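Local coordinates for glyoxalase-like domain protein (Staphylococcus aureus, PDB 3P8A), which is of unknown function but belongs to the glyoxalase-like (VOC) family, whose paired beta-alpha-beta-beta-beta modules commonly form a metal or ligand pocket, at residues A[25-30]-A[109-114]; A[31-36]-A[72-77]. All coordinates share one frame; numbering follows the deposited sequence.

Strand 24-31, near the N terminus of the modelled chain, takes part in both contacts. After residues 25-30 the chain leaves the strand through 31-36, passes through strands 48-53 and 58-64, and returns along strand 69-75, where 72-77 meets 31-36: interaction 2 closes a loop of 35 residues. Farther on, 25-30 pairs with 109-114, whose first five residues lie on strand 106-113, and interaction 1 closes an outer loop of 78 residues that encloses the first. Strand 24-31 is thus flanked in one mixed sheet by parallel strand 69-75 and antiparallel strand 106-113. The contacts meet at H30 O and L73 N, 2.8 Å apart and probably hydrogen-bonded, although their centres lie about 17 Å apart.

Interaction 1: residues A[25-30]-A[109-114]; sequences FDHIIH and NICLHT
The imidazole of H27 lies against C111, whose CB sits over one ring face, 3.6 Å from the centroid and 18° off the normal: a CH-pi contact. Chi1 of 61° sets H27 CG between its backbone N and carbonyl carbon, bringing the ring over C111 CB. C111 SG approaches the same ring obliquely, 3.4 Å from H27 CE1. The ring's rotation is fixed by a bond from H27 ND1 to D26 OD2 of 2.7 Å, in the imidazole plane and using the carboxylate's anti lone pair, while Y69 of strand 69-75 stacks on the ring. Adjacent D26 and H27 both face C111: its O accepts from D26 N at 2.8 Å and from H27 N at 3.3 Å, a classic beta bulge in the antiparallel pairing of strands 24-31 and 106-113, central in the mixed sheet. Within the same H27-C111 pair, C111 N returns a bond to H27 O at 2.9 Å. On the face that carries I28 and I110, I110 CG2 meets the edge of the F25 ring, 3.8 Å from CE1, the two side chains crossing at about a right angle. The same methyl meets I28 CG1 at 3.8 Å, and W208 of helix 201-212 packs on I110.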
loop_
_atom_site.group_PDB
_atom_site.type_symbol
_atom_site.label_atom_id
_atom_site.label_comp_id
_atom_site.label_asym_id
_atom_site.label_seq_id
_atom_site.Cartn_x
_atom_site.Cartn_y
_atom_site.Cartn_z
ATOM N N PHE A 25 7.716 1.015 -5.131
ATOM C CA PHE A 25 6.466 0.471 -4.597
ATOM C C PHE A 25 6.801 -0.691 -3.641
ATOM O O PHE A 25 7.589 -1.559 -3.999
ATOM C CB PHE A 25 5.586 -0.030 -5.773
ATOM C CG PHE A 25 4.316 -0.707 -5.337
ATOM C CD1 PHE A 25 3.207 0.039 -4.964
ATOM C CD2 PHE A 25 4.233 -2.091 -5.273
ATOM C CE1 PHE A 25 2.049 -0.590 -4.526
ATOM C CE2 PHE A 25 3.070 -2.716 -4.832
ATOM C CZ PHE A 25 1.986 -1.963 -4.475
ATOM N N ASP A 26 6.233 -0.688 -2.419
ATOM C CA ASP A 26 6.467 -1.793 -1.498
ATOM C C ASP A 26 5.289 -2.742 -1.430
ATOM O O ASP A 26 5.435 -3.928 -1.705
ATOM C CB ASP A 26 6.849 -1.308 -0.094
ATOM C CG ASP A 26 7.515 -2.413 0.705
ATOM O OD1 ASP A 26 8.663 -2.788 0.359
ATOM O OD2 ASP A 26 6.894 -2.897 1.673
ATOM N N HIS A 27 4.129 -2.236 -1.016
ATOM C CA HIS A 27 2.973 -3.096 -0.888
ATOM C C HIS A 27 1.674 -2.317 -0.982
ATOM O O HIS A 27 1.687 -1.089 -0.925
ATOM C CB HIS A 27 3.051 -3.972 0.401
ATOM C CG HIS A 27 3.098 -3.225 1.701
ATOM N ND1 HIS A 27 4.290 -2.776 2.238
ATOM C CD2 HIS A 27 2.100 -2.931 2.563
ATOM C CE1 HIS A 27 3.981 -2.237 3.399
ATOM N NE2 HIS A 27 2.671 -2.274 3.616
ATOM N N ILE A 28 0.570 -3.038 -1.232
ATOM C CA ILE A 28 -0.769 -2.496 -1.253
ATOM C C ILE A 28 -1.523 -3.173 -0.113
ATOM O O ILE A 28 -1.333 -4.363 0.120
ATOM C CB ILE A 28 -1.487 -2.633 -2.644
ATOM C CG1 ILE A 28 -2.863 -1.938 -2.627
ATOM C CG2 ILE A 28 -1.559 -4.089 -3.165
ATOM C CD1 ILE A 28 -3.384 -1.549 -4.021
ATOM N N ILE A 29 -2.348 -2.425 0.601
ATOM C CA ILE A 29 -3.121 -2.954 1.723
ATOM C C ILE A 29 -4.530 -3.194 1.326
ATOM O O ILE A 29 -5.214 -2.273 0.867
ATOM C CB ILE A 29 -3.045 -2.038 2.971
ATOM C CG1 ILE A 29 -1.583 -1.812 3.395
ATOM C CG2 ILE A 29 -3.869 -2.602 4.152
ATOM C CD1 ILE A 29 -1.286 -0.407 3.586
ATOM N N HIS A 30 -4.993 -4.422 1.581
ATOM C CA HIS A 30 -6.366 -4.825 1.357
ATOM C C HIS A 30 -6.999 -5.252 2.697
ATOM O O HIS A 30 -6.592 -6.271 3.270
ATOM C CB HIS A 30 -6.431 -5.935 0.293
ATOM C CG HIS A 30 -7.820 -6.371 -0.096
ATOM N ND1 HIS A 30 -8.019 -7.382 -1.029
ATOM C CD2 HIS A 30 -9.030 -5.936 0.339
ATOM C CE1 HIS A 30 -9.333 -7.519 -1.137
ATOM N NE2 HIS A 30 -9.986 -6.670 -0.328
ATOM N N ASN A 109 -4.598 1.510 1.113
ATOM C CA ASN A 109 -3.485 2.386 0.778
ATOM C C ASN A 109 -2.377 1.624 0.097
ATOM O O ASN A 109 -2.442 0.399 -0.050
ATOM C CB ASN A 109 -2.911 3.042 2.075
ATOM C CG ASN A 109 -2.395 4.449 1.867
ATOM O OD1 ASN A 109 -2.080 4.885 0.742
ATOM N ND2 ASN A 109 -2.318 5.193 2.936
ATOM N N ILE A 110 -1.338 2.363 -0.318
ATOM C CA ILE A 110 -0.105 1.800 -0.875
ATOM C C ILE A 110 1.029 2.321 -0.009
ATOM O O ILE A 110 0.923 3.384 0.615
ATOM C CB ILE A 110 0.087 2.108 -2.379
ATOM C CG1 ILE A 110 0.050 3.650 -2.651
ATOM C CG2 ILE A 110 -0.963 1.341 -3.222
ATOM C CD1 ILE A 110 0.627 4.047 -4.026
ATOM N N CYS A 111 2.115 1.592 -0.005
ATOM C CA CYS A 111 3.267 1.891 0.801
ATOM C C CYS A 111 4.464 1.903 -0.117
ATOM O O CYS A 111 4.636 1.001 -0.934
ATOM C CB CYS A 111 3.402 0.832 1.895
ATOM S SG CYS A 111 4.856 1.019 2.957
ATOM N N LEU A 112 5.293 2.938 0.027
ATOM C CA LEU A 112 6.474 3.101 -0.786
ATOM C C LEU A 112 7.738 2.845 0.046
ATOM O O LEU A 112 7.889 3.371 1.146
ATOM C CB LEU A 112 6.499 4.515 -1.427
ATOM C CG LEU A 112 5.264 4.961 -2.257
ATOM C CD1 LEU A 112 5.434 6.402 -2.750
ATOM C CD2 LEU A 112 5.020 4.027 -3.473
ATOM N N HIS A 113 8.636 2.038 -0.509
ATOM C CA HIS A 113 9.903 1.618 0.071
ATOM C C HIS A 113 11.014 2.700 -0.059
ATOM O O HIS A 113 11.183 3.266 -1.139
ATOM C CB HIS A 113 10.331 0.312 -0.641
ATOM C CG HIS A 113 11.752 -0.078 -0.407
ATOM N ND1 HIS A 113 12.105 -0.891 0.648
ATOM C CD2 HIS A 113 12.871 0.279 -1.080
ATOM C CE1 HIS A 113 13.426 -1.003 0.593
ATOM N NE2 HIS A 113 13.931 -0.306 -0.426
ATOM N N THR A 114 11.800 2.909 1.019
ATOM C CA THR A 114 12.998 3.759 1.036
ATOM C C THR A 114 14.132 3.096 1.787
ATOM O O THR A 114 13.886 2.376 2.739
ATOM C CB THR A 114 12.794 5.141 1.669
ATOM O OG1 THR A 114 11.583 5.302 2.410
ATOM C CG2 THR A 114 13.128 6.222 0.747
#

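Interaction 2: residues A[31-36]-A[72-77]; sequences YIDQLD and LLDVEN
L35 and I32 close on L72 from the loop that follows strand 24-31, making the tightly packed half of the contact. L35 CD1 reaches L72 CB at 3.6 Å, the two side chains crossing at about a right angle, while I32 CD1 meets L72 CD1 at 3.9 Å; F38 also packs on I32 and L72. The other L35 methyl, CD2, rests against the L72 carbonyl oxygen. Next to this apolar patch, the D74 carboxylate is turned into the loop: with chi1 at -165°, CG lies opposite the backbone N, and OD2 accepts from L35 N at 3.0 Å. The bond is nearly straight at hydrogen, but its donor stands 39° out of the carboxylate plane. D74 CB packs against L35 CB at 3.5 Å, so the aspartate contributes both an apolar and a polar surface.

Toward D33, direct packing gives way to water. One water donates to D33 OD1 and to D74 OD1, each at 2.7 Å, and accepts from Y31 OH, thereby bridging two carboxylates whose nearest oxygens are 4.5 Å apart and whose repulsion it may ease. D74 OD1 also approaches the Y31 ring at its edge, the ring and carboxylate planes being 51° apart. Q34, on the exposed side, has its CB directed away from 72-77.

Main-chain pairing joins the two halves: I32 N bonds to L73 O at 3.0 Å, one of the bonds that make the parallel bridge of Y31 with L73, where strand 24-31 gives way to loop. The contact thus marks the end of a parallel strand pair, 24-31 beside 69-75, inside the mixed sheet of a glyoxalase-like domain, with the loop after strand 24-31 folded against its neighbour.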
loop_
_atom_site.group_PDB
_atom_site.type_symbol
_atom_site.label_atom_id
_atom_site.label_comp_id
_atom_site.label_asym_id
_atom_site.label_seq_id
_atom_site.Cartn_x
_atom_site.Cartn_y
_atom_site.Cartn_z
ATOM N N TYR A 31 -8.007 -4.480 3.181
ATOM C CA TYR A 31 -8.740 -4.807 4.400
ATOM C C TYR A 31 -9.784 -5.890 4.087
ATOM O O TYR A 31 -10.635 -5.683 3.237
ATOM C CB TYR A 31 -9.361 -3.566 5.098
ATOM C CG TYR A 31 -10.409 -3.913 6.144
ATOM C CD1 TYR A 31 -11.700 -3.397 6.063
ATOM C CD2 TYR A 31 -10.132 -4.817 7.170
ATOM C CE1 TYR A 31 -12.677 -3.735 7.002
ATOM C CE2 TYR A 31 -11.123 -5.232 8.058
ATOM C CZ TYR A 31 -12.389 -4.669 7.983
ATOM O OH TYR A 31 -13.352 -5.044 8.881
ATOM N N ILE A 32 -9.662 -7.066 4.748
ATOM C CA ILE A 32 -10.548 -8.225 4.579
ATOM C C ILE A 32 -11.081 -8.669 5.930
ATOM O O ILE A 32 -10.298 -9.054 6.788
ATOM C CB ILE A 32 -9.840 -9.395 3.811
ATOM C CG1 ILE A 32 -9.605 -9.005 2.340
ATOM C CG2 ILE A 32 -10.670 -10.706 3.891
ATOM C CD1 ILE A 32 -8.842 -9.993 1.507
ATOM N N ASP A 33 -12.407 -8.640 6.112
ATOM C CA ASP A 33 -13.019 -9.099 7.358
ATOM C C ASP A 33 -12.910 -10.634 7.397
ATOM O O ASP A 33 -13.002 -11.251 6.348
ATOM C CB ASP A 33 -14.500 -8.688 7.403
ATOM C CG ASP A 33 -15.253 -9.282 8.573
ATOM O OD1 ASP A 33 -14.859 -9.020 9.721
ATOM O OD2 ASP A 33 -16.249 -9.988 8.335
ATOM N N GLN A 34 -12.706 -11.246 8.594
ATOM C CA GLN A 34 -12.588 -12.711 8.714
ATOM C C GLN A 34 -11.475 -13.253 7.818
ATOM O O GLN A 34 -11.658 -14.216 7.056
ATOM C CB GLN A 34 -13.940 -13.430 8.436
ATOM C CG GLN A 34 -14.998 -13.158 9.507
ATOM C CD GLN A 34 -16.358 -13.690 9.121
ATOM O OE1 GLN A 34 -16.496 -14.715 8.436
ATOM N NE2 GLN A 34 -17.401 -13.009 9.574
ATOM N N LEU A 35 -10.314 -12.587 7.885
ATOM C CA LEU A 35 -9.127 -12.940 7.095
ATOM C C LEU A 35 -8.613 -14.366 7.337
ATOM O O LEU A 35 -8.058 -14.945 6.416
ATOM C CB LEU A 35 -8.017 -11.887 7.341
ATOM C CG LEU A 35 -6.659 -12.043 6.670
ATOM C CD1 LEU A 35 -6.781 -12.112 5.139
ATOM C CD2 LEU A 35 -5.742 -10.934 7.097
ATOM N N ASP A 36 -8.807 -14.943 8.539
ATOM C CA ASP A 36 -8.333 -16.311 8.813
ATOM C C ASP A 36 -8.946 -17.374 7.908
ATOM O O ASP A 36 -8.309 -18.391 7.644
ATOM C CB ASP A 36 -8.577 -16.710 10.256
ATOM C CG ASP A 36 -7.532 -16.194 11.208
ATOM O OD1 ASP A 36 -6.333 -16.171 10.820
ATOM O OD2 ASP A 36 -7.891 -15.879 12.360
ATOM N N LEU A 72 -2.798 -8.379 3.100
ATOM C CA LEU A 72 -4.208 -8.548 3.443
ATOM C C LEU A 72 -4.244 -8.279 4.925
ATOM O O LEU A 72 -3.435 -8.833 5.646
ATOM C CB LEU A 72 -4.712 -9.955 3.134
ATOM C CG LEU A 72 -4.543 -10.485 1.727
ATOM C CD1 LEU A 72 -5.365 -11.688 1.572
ATOM C CD2 LEU A 72 -4.923 -9.436 0.642
ATOM N N LEU A 73 -5.100 -7.393 5.367
ATOM C CA LEU A 73 -5.114 -6.931 6.744
ATOM C C LEU A 73 -6.463 -7.086 7.386
ATOM O O LEU A 73 -7.477 -6.834 6.748
ATOM C CB LEU A 73 -4.628 -5.436 6.763
ATOM C CG LEU A 73 -4.392 -4.735 8.137
ATOM C CD1 LEU A 73 -3.145 -5.310 8.865
ATOM C CD2 LEU A 73 -4.245 -3.232 7.964
ATOM N N ASP A 74 -6.485 -7.504 8.677
ATOM C CA ASP A 74 -7.721 -7.604 9.451
ATOM C C ASP A 74 -7.473 -7.162 10.907
ATOM O O ASP A 74 -6.335 -7.015 11.315
ATOM C CB ASP A 74 -8.290 -9.026 9.390
ATOM C CG ASP A 74 -9.747 -9.238 9.838
ATOM O OD1 ASP A 74 -10.477 -8.221 10.055
ATOM O OD2 ASP A 74 -10.185 -10.400 9.869
ATOM N N VAL A 75 -8.540 -6.955 11.666
ATOM C CA VAL A 75 -8.467 -6.534 13.054
ATOM C C VAL A 75 -8.903 -7.659 13.987
ATOM O O VAL A 75 -9.989 -8.222 13.823
ATOM C CB VAL A 75 -9.188 -5.175 13.306
ATOM C CG1 VAL A 75 -10.505 -5.067 12.545
ATOM C CG2 VAL A 75 -9.373 -4.877 14.794
ATOM N N GLU A 76 -8.020 -8.009 14.924
ATOM C CA GLU A 76 -8.247 -9.016 15.956
ATOM C C GLU A 76 -8.795 -8.343 17.226
ATOM O O GLU A 76 -9.748 -8.847 17.828
ATOM C CB GLU A 76 -6.957 -9.815 16.230
ATOM C CG GLU A 76 -6.890 -10.567 17.561
ATOM C CD GLU A 76 -8.001 -11.555 17.880
ATOM O OE1 GLU A 76 -8.580 -12.142 16.936
ATOM O OE2 GLU A 76 -8.294 -11.739 19.084
ATOM N N ASN A 77 -8.172 -7.226 17.634
ATOM C CA ASN A 77 -8.557 -6.464 18.821
ATOM C C ASN A 77 -9.139 -5.086 18.435
ATOM O O ASN A 77 -8.414 -4.095 18.363
ATOM C CB ASN A 77 -7.374 -6.362 19.808
ATOM C CG ASN A 77 -7.696 -5.718 21.143
ATOM O OD1 ASN A 77 -8.765 -5.160 21.357
ATOM N ND2 ASN A 77 -6.749 -5.727 22.060
HETATM O O HOH W 1 -12.961 -7.262 10.597
#